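Local coordinates for protein HP0721 (Helicobacter pylori, PDB 2XRH) that is of unknown function but is a secreted DUF1104-family protein that holds a nicotinic acid molecule in a pocket in the crystal, at residues E74-Q77 / K78-E82; V32-T35 / K36-K40. All blocks are in the same frame, centred on the assembly; numbering follows the deposited sequence.

Contact 1: E74-Q77 / K78-E82; sequences EARQ and KAVKE. With NIO (nicotinic acid), chain B.
Val-80 lies against the guanidinium of Arg-76, one helical turn earlier, on the side of helix 70-86 that faces bound nicotinic acid. From Arg-76 CB the chain runs straight out, CG anti to the backbone N (chi1 -175°) and extended through CD to NE, which carries the flat head to the ligand's carboxylate. Val-80 CG2 lies 4.0 Å from Arg-76 CZ, over one face of the group. Arg-76 NH1 donates to NIO O1 at 2.8 Å, and weakly to NIO O2 and Gln-77 OE1. Arg-76 NH2 donates to NIO O2 at 3.1 Å and also to the Val-26 carbonyl. Gripped at both oxygens, the carboxylate is probably bound as an anion. Val-80 CG1 comes within 4.0 Å of NIO O1, while Gln-77, bent at chi2, sends NE2 to the same oxygen in a weak bond and to the Asp-95 carbonyl.

Elsewhere on the helix Glu-74 and Lys-78 run side by side. In the glutamate conformer described, one of two, Lys-78 NZ makes a weak 3.2 Å salt bridge to Glu-74 OE1, one water bonds to both atoms, and OE2 forms a salt bridge with Arg-99 of the second subunit. The turn thus joins an i, i+4 Glu-Lys surface pair, whose glutamate also reaches the second subunit, to an arginine that binds both carboxylate oxygens at the nicotinic acid pocket.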
ATOM      1  N   GLU A  74       6.112   4.544  -0.212  0.50  9.13           N
ATOM      2  CA  GLU A  74       6.362   3.412   0.654  0.50  9.73           C
ATOM      3  C   GLU A  74       7.350   3.758   1.769  0.50  9.59           C
ATOM      4  O   GLU A  74       7.178   3.362   2.936  0.50 10.42           O
ATOM      5  CB  GLU A  74       6.888   2.230  -0.136  0.50 10.75           C
ATOM      6  CG  GLU A  74       6.987   0.983   0.678  0.50 12.47           C
ATOM      7  CD  GLU A  74       7.527  -0.131  -0.133  0.50 12.63           C
ATOM      8  OE1 GLU A  74       8.752  -0.132  -0.335  0.50 14.99           O
ATOM      9  OE2 GLU A  74       6.722  -0.971  -0.597  0.50 15.48           O
ATOM     10  N   ALA A  75       8.381   4.517   1.429  1.00  9.54           N
ATOM     11  CA  ALA A  75       9.368   4.936   2.447  1.00 10.41           C
ATOM     12  C   ALA A  75       8.661   5.715   3.531  1.00 10.77           C
ATOM     13  O   ALA A  75       8.909   5.488   4.714  1.00 11.49           O
ATOM     14  CB  ALA A  75      10.507   5.798   1.833  1.00 12.15           C
ATOM     15  N   ARG A  76       7.800   6.647   3.134  1.00 10.66           N
ATOM     16  CA  ARG A  76       7.038   7.392   4.140  1.00 10.96           C
ATOM     17  C   ARG A  76       6.105   6.494   4.957  1.00 10.66           C
ATOM     18  O   ARG A  76       6.048   6.620   6.198  1.00 10.55           O
ATOM     19  CB  ARG A  76       6.261   8.527   3.481  1.00 12.67           C
ATOM     20  CG  ARG A  76       5.580   9.365   4.483  1.00 13.93           C
ATOM     21  CD  ARG A  76       4.645  10.360   3.893  1.00 19.87           C
ATOM     22  NE  ARG A  76       3.868  11.079   4.910  1.00 15.70           N
ATOM     23  CZ  ARG A  76       2.658  10.754   5.363  1.00 16.98           C
ATOM     24  NH1 ARG A  76       1.949   9.697   4.963  1.00 19.89           N
ATOM     25  NH2 ARG A  76       2.090  11.551   6.225  1.00 17.10           N
ATOM     26  N   GLN A  77       5.386   5.601   4.292  1.00 10.85           N
ATOM     27  CA  GLN A  77       4.385   4.800   4.971  1.00 10.91           C
ATOM     28  C   GLN A  77       5.039   3.859   5.956  1.00 11.77           C
ATOM     29  O   GLN A  77       4.504   3.613   7.055  1.00 12.82           O
ATOM     30  CB  GLN A  77       3.486   4.049   3.972  1.00 12.34           C
ATOM     31  CG  GLN A  77       2.491   4.862   3.170  1.00 14.56           C
ATOM     32  CD  GLN A  77       1.685   5.819   4.026  1.00 14.53           C
ATOM     33  OE1 GLN A  77       1.996   6.965   4.049  1.00 18.76           O
ATOM     34  NE2 GLN A  77       0.691   5.318   4.741  1.00 22.91           N
ATOM     35  N   LYS A  78       6.201   3.326   5.586  1.00 11.35           N
ATOM     36  CA  LYS A  78       6.942   2.447   6.512  1.00 12.41           C
ATOM     37  C   LYS A  78       7.369   3.226   7.763  1.00 12.74           C
ATOM     38  O   LYS A  78       7.277   2.749   8.901  1.00 12.43           O
ATOM     39  CB  LYS A  78       8.115   1.800   5.821  1.00 13.97           C
ATOM     40  CG  LYS A  78       7.719   0.757   4.785  1.00 18.59           C
ATOM     41  CD  LYS A  78       8.937  -0.088   4.385  1.00 25.02           C
ATOM     42  CE  LYS A  78       8.544  -1.203   3.452  1.00 29.80           C
ATOM     43  NZ  LYS A  78       9.575  -1.527   2.391  1.00 34.84           N
ATOM     44  N   ALA A  79       7.832   4.440   7.561  1.00 10.75           N
ATOM     45  CA  ALA A  79       8.275   5.275   8.659  1.00 10.58           C
ATOM     46  C   ALA A  79       7.074   5.663   9.547  1.00 10.27           C
ATOM     47  O   ALA A  79       7.184   5.751  10.774  1.00 10.89           O
ATOM     48  CB  ALA A  79       9.063   6.520   8.168  1.00 11.26           C
ATOM     49  N   VAL A  80       5.935   5.933   8.918  1.00 11.03           N
ATOM     50  CA  VAL A  80       4.725   6.259   9.633  1.00 11.15           C
ATOM     51  C   VAL A  80       4.332   5.054  10.498  1.00 10.86           C
ATOM     52  O   VAL A  80       4.026   5.208  11.670  1.00 11.09           O
ATOM     53  CB  VAL A  80       3.570   6.709   8.695  1.00 10.26           C
ATOM     54  CG1 VAL A  80       2.248   6.607   9.406  1.00 11.41           C
ATOM     55  CG2 VAL A  80       3.821   8.157   8.183  1.00 11.45           C
ATOM     56  N   LYS A  81       4.343   3.880   9.924  1.00 11.26           N
ATOM     57  CA  LYS A  81       3.942   2.668  10.643  1.00 12.23           C
ATOM     58  C   LYS A  81       4.818   2.498  11.867  1.00 13.24           C
ATOM     59  O   LYS A  81       4.327   2.250  12.957  1.00 15.37           O
ATOM     60  CB  LYS A  81       4.062   1.446   9.728  1.00 14.06           C
ATOM     61  CG  LYS A  81       3.776   0.108  10.370  1.00 19.83           C
ATOM     62  CD  LYS A  81       3.693  -1.078   9.348  1.00 27.55           C
ATOM     63  CE  LYS A  81       5.037  -1.562   8.852  1.00 32.17           C
ATOM     64  NZ  LYS A  81       5.044  -3.015   8.551  1.00 36.60           N
ATOM     65  N   GLU A  82       6.111   2.655  11.687  1.00 13.91           N
ATOM     66  CA  GLU A  82       7.056   2.546  12.791  1.00 14.23           C
ATOM     67  C   GLU A  82       6.882   3.606  13.842  1.00 13.42           C
ATOM     68  O   GLU A  82       6.921   3.290  15.043  1.00 13.42           O
ATOM     69  CB  GLU A  82       8.460   2.546  12.243  1.00 16.33           C
ATOM     70  CG  GLU A  82       8.798   1.306  11.494  1.00 21.02           C
ATOM     71  CD  GLU A  82       8.570   0.065  12.328  1.00 27.04           C
ATOM     72  OE1 GLU A  82       9.249   0.010  13.383  1.00 31.57           O
ATOM     73  OE2 GLU A  82       7.710  -0.821  11.947  1.00 31.52           O
TER
HETATM   74  N   NIO B 200      -2.226   9.126  10.421  1.00 22.98           N
HETATM   75  C1  NIO B 200      -1.657   9.560   9.277  1.00 22.77           C
HETATM   76  C2  NIO B 200      -1.363   8.654   8.242  1.00 24.01           C
HETATM   77  C3  NIO B 200      -1.617   7.321   8.390  1.00 23.03           C
HETATM   78  C4  NIO B 200      -2.205   6.916   9.578  1.00 24.72           C
HETATM   79  C5  NIO B 200      -2.496   7.836  10.582  1.00 23.73           C
HETATM   80  C6  NIO B 200      -0.650   9.112   7.020  1.00 29.14           C
HETATM   81  O1  NIO B 200       0.105   8.272   6.450  1.00 30.85           O
HETATM   82  O2  NIO B 200      -0.756  10.289   6.654  1.00 28.67           O
HETATM   83  O   HOH W   1      10.293   1.237   1.374  1.00 29.71           O

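Contact 2: V32-T35 / K36-K40; sequences VDYT and KELKK
Lys-36, Glu-37, Leu-38 and Lys-39 each give their backbone N-H to the carbonyl four residues earlier, from Val-32 to Thr-35, in regular alpha-helical bonds of 2.9 to 3.0 Å. Across this turn Leu-38 is laid obliquely over the ring of Tyr-34. Its CD1 sits 4.0 Å from the centroid of the Tyr-34 ring, 30° off the normal, a CH-pi contact over the face, and comes closest to CE2, at 3.5 Å. A chi1 of 180° swings the Tyr-34 ring away from the backbone N to lie beside its own carbonyl, on the side where Leu-38 follows. The phenol OH is hydrogen-bonded to the Leu-19 carbonyl, which anchors the far end of the ring.

Val-32 and Lys-36 point the same way: the extended lysine passes alongside, its CE 3.6 Å from Val-32 CG1. Thr-35 and Lys-39 repeat this more loosely, Thr-35 CG2 to Lys-39 CE at 4.0 Å. Thr-35 turns OG1 back beside its own backbone N (chi1 -58°), where it bonds to the Ile-31 carbonyl and, weakly, to the pyridine nitrogen of nicotinic acid. Glu-37 leads away to a salt bridge with Arg-41.

The Tyr-34 and Leu-38 side of helix 31-44 is buried: both touch Leu-57 of helix 47-65, Leu-38 adds Phe-53, Phe-11 meets the tyrosine ring edge-to-face, and helix 16-21 supplies Leu-19.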
ATOM      1  N   VAL A  32       2.539  10.898  15.159  1.00 12.94           N
ATOM      2  CA  VAL A  32       1.832  10.519  16.380  1.00 13.41           C
ATOM      3  C   VAL A  32       1.022  11.715  16.916  1.00 13.63           C
ATOM      4  O   VAL A  32      -0.146  11.580  17.257  1.00 13.53           O
ATOM      5  CB  VAL A  32       2.806   9.945  17.462  1.00 13.85           C
ATOM      6  CG1 VAL A  32       2.134   9.828  18.822  1.00 14.95           C
ATOM      7  CG2 VAL A  32       3.308   8.575  17.003  1.00 15.46           C
ATOM      8  N   ASP A  33       1.625  12.884  16.966  1.00 14.34           N
ATOM      9  CA  ASP A  33       0.935  14.069  17.407  1.00 16.12           C
ATOM     10  C   ASP A  33      -0.225  14.422  16.483  1.00 14.79           C
ATOM     11  O   ASP A  33      -1.297  14.782  16.936  1.00 14.07           O
ATOM     12  CB  ASP A  33       1.889  15.255  17.485  1.00 17.63           C
ATOM     13  CG  ASP A  33       2.831  15.192  18.698  1.00 22.91           C
ATOM     14  OD1 ASP A  33       2.648  14.350  19.601  1.00 27.77           O
ATOM     15  OD2 ASP A  33       3.777  15.995  18.723  1.00 29.13           O
ATOM     16  N   TYR A  34      -0.026  14.273  15.180  1.00 12.94           N
ATOM     17  CA  TYR A  34      -1.103  14.538  14.232  1.00 12.27           C
ATOM     18  C   TYR A  34      -2.277  13.602  14.458  1.00 12.27           C
ATOM     19  O   TYR A  34      -3.429  14.031  14.489  1.00 12.64           O
ATOM     20  CB  TYR A  34      -0.558  14.359  12.825  1.00 12.36           C
ATOM     21  CG  TYR A  34      -1.550  14.590  11.687  1.00 11.40           C
ATOM     22  CD1 TYR A  34      -2.065  15.823  11.399  1.00 11.49           C
ATOM     23  CD2 TYR A  34      -1.887  13.525  10.845  1.00 12.06           C
ATOM     24  CE1 TYR A  34      -2.958  16.008  10.324  1.00 11.08           C
ATOM     25  CE2 TYR A  34      -2.738  13.695   9.785  1.00 11.42           C
ATOM     26  CZ  TYR A  34      -3.281  14.919   9.518  1.00 11.18           C
ATOM     27  OH  TYR A  34      -4.138  15.082   8.450  1.00 11.71           O
ATOM     28  N   THR A  35      -1.999  12.329  14.595  1.00 12.98           N
ATOM     29  CA  THR A  35      -3.019  11.305  14.774  1.00 12.87           C
ATOM     30  C   THR A  35      -3.760  11.510  16.089  1.00 13.69           C
ATOM     31  O   THR A  35      -4.981  11.448  16.120  1.00 14.39           O
ATOM     32  CB  THR A  35      -2.371   9.921  14.738  1.00 13.11           C
ATOM     33  OG1 THR A  35      -1.685   9.741  13.489  1.00 15.66           O
ATOM     34  CG2 THR A  35      -3.361   8.803  14.933  1.00 16.60           C
ATOM     35  N   LYS A  36      -3.024  11.812  17.163  1.00 15.29           N
ATOM     36  CA  LYS A  36      -3.658  12.166  18.430  1.00 15.75           C
ATOM     37  C   LYS A  36      -4.586  13.377  18.273  1.00 14.76           C
ATOM     38  O   LYS A  36      -5.684  13.372  18.829  1.00 15.82           O
ATOM     39  CB  LYS A  36      -2.609  12.393  19.527  1.00 15.70           C
ATOM     40  CG  LYS A  36      -1.869  11.121  19.940  1.00 19.25           C
ATOM     41  CD  LYS A  36      -0.764  11.395  20.955  1.00 23.98           C
ATOM     42  CE  LYS A  36      -0.212  10.080  21.484  1.00 26.16           C
ATOM     43  NZ  LYS A  36       0.895  10.292  22.506  1.00 31.15           N
ATOM     44  N   GLU A  37      -4.176  14.395  17.543  1.00 14.39           N
ATOM     45  CA  GLU A  37      -5.004  15.571  17.344  1.00 14.10           C
ATOM     46  C   GLU A  37      -6.277  15.231  16.554  1.00 14.99           C
ATOM     47  O   GLU A  37      -7.362  15.634  16.925  1.00 15.57           O
ATOM     48  CB  GLU A  37      -4.267  16.721  16.704  1.00 14.92           C
ATOM     49  CG  GLU A  37      -5.076  18.026  16.693  1.00 14.57           C
ATOM     50  CD  GLU A  37      -5.205  18.679  18.085  1.00 19.76           C
ATOM     51  OE1 GLU A  37      -4.333  18.430  18.949  1.00 22.75           O
ATOM     52  OE2 GLU A  37      -6.175  19.419  18.306  1.00 22.00           O
ATOM     53  N   LEU A  38      -6.142  14.433  15.511  1.00 14.35           N
ATOM     54  CA  LEU A  38      -7.294  14.031  14.692  1.00 14.75           C
ATOM     55  C   LEU A  38      -8.274  13.253  15.527  1.00 15.17           C
ATOM     56  O   LEU A  38      -9.451  13.527  15.454  1.00 15.16           O
ATOM     57  CB  LEU A  38      -6.822  13.189  13.507  1.00 14.39           C
ATOM     58  CG  LEU A  38      -6.105  13.838  12.330  1.00 14.91           C
ATOM     59  CD1 LEU A  38      -5.786  12.731  11.299  1.00 16.25           C
ATOM     60  CD2 LEU A  38      -6.911  14.981  11.714  1.00 16.12           C
ATOM     61  N   LYS A  39      -7.777  12.341  16.366  1.00 15.06           N
ATOM     62  CA  LYS A  39      -8.620  11.491  17.222  1.00 17.26           C
ATOM     63  C   LYS A  39      -9.312  12.368  18.246  1.00 18.53           C
ATOM     64  O   LYS A  39     -10.496  12.210  18.478  1.00 18.50           O
ATOM     65  CB  LYS A  39      -7.866  10.333  17.864  1.00 19.20           C
ATOM     66  CG  LYS A  39      -7.414   9.253  16.892  1.00 22.56           C
ATOM     67  CD  LYS A  39      -6.721   8.074  17.631  1.00 28.53           C
ATOM     68  CE  LYS A  39      -6.373   6.887  16.717  1.00 32.18           C
ATOM     69  NZ  LYS A  39      -7.406   5.793  16.674  1.00 34.32           N
ATOM     70  N   LYS A  40      -8.576  13.305  18.821  0.50 18.67           N
ATOM     71  CA  LYS A  40      -9.154  14.289  19.750  0.50 19.64           C
ATOM     72  C   LYS A  40     -10.343  15.025  19.128  0.50 19.30           C
ATOM     73  O   LYS A  40     -11.416  15.125  19.746  0.50 20.07           O
ATOM     74  CB  LYS A  40      -8.088  15.293  20.188  0.50 20.36           C
ATOM     75  CG  LYS A  40      -8.632  16.519  20.881  0.50 22.16           C
ATOM     76  CD  LYS A  40      -7.537  17.165  21.722  0.50 24.73           C
ATOM     77  CE  LYS A  40      -6.925  16.177  22.715  0.50 26.68           C
ATOM     78  NZ  LYS A  40      -7.877  15.736  23.769  0.50 29.46           N
TER

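How the contacts relate
The two contacts are short runs of two different helices, 70-86 for contact 1 and 31-44 for contact 2, with centres about 17 Å apart and nearest atoms about 6 Å apart. They do not touch; nicotinic acid spans them, its carboxylate held from contact 1 and its ring nitrogen reached, weakly, from contact 2. Both mix buried and exposed residues, but contact 2 lies nearer the middle of the chain and turns an aromatic-aliphatic pair into the helical core. Contact 1, farther out, is richer in charged and polar pairs and also reaches the second subunit, whereas no other protein chain touches contact 2. Ile-31, just ahead of contact 2, packs on Arg-76 and Val-80, joining the two helices.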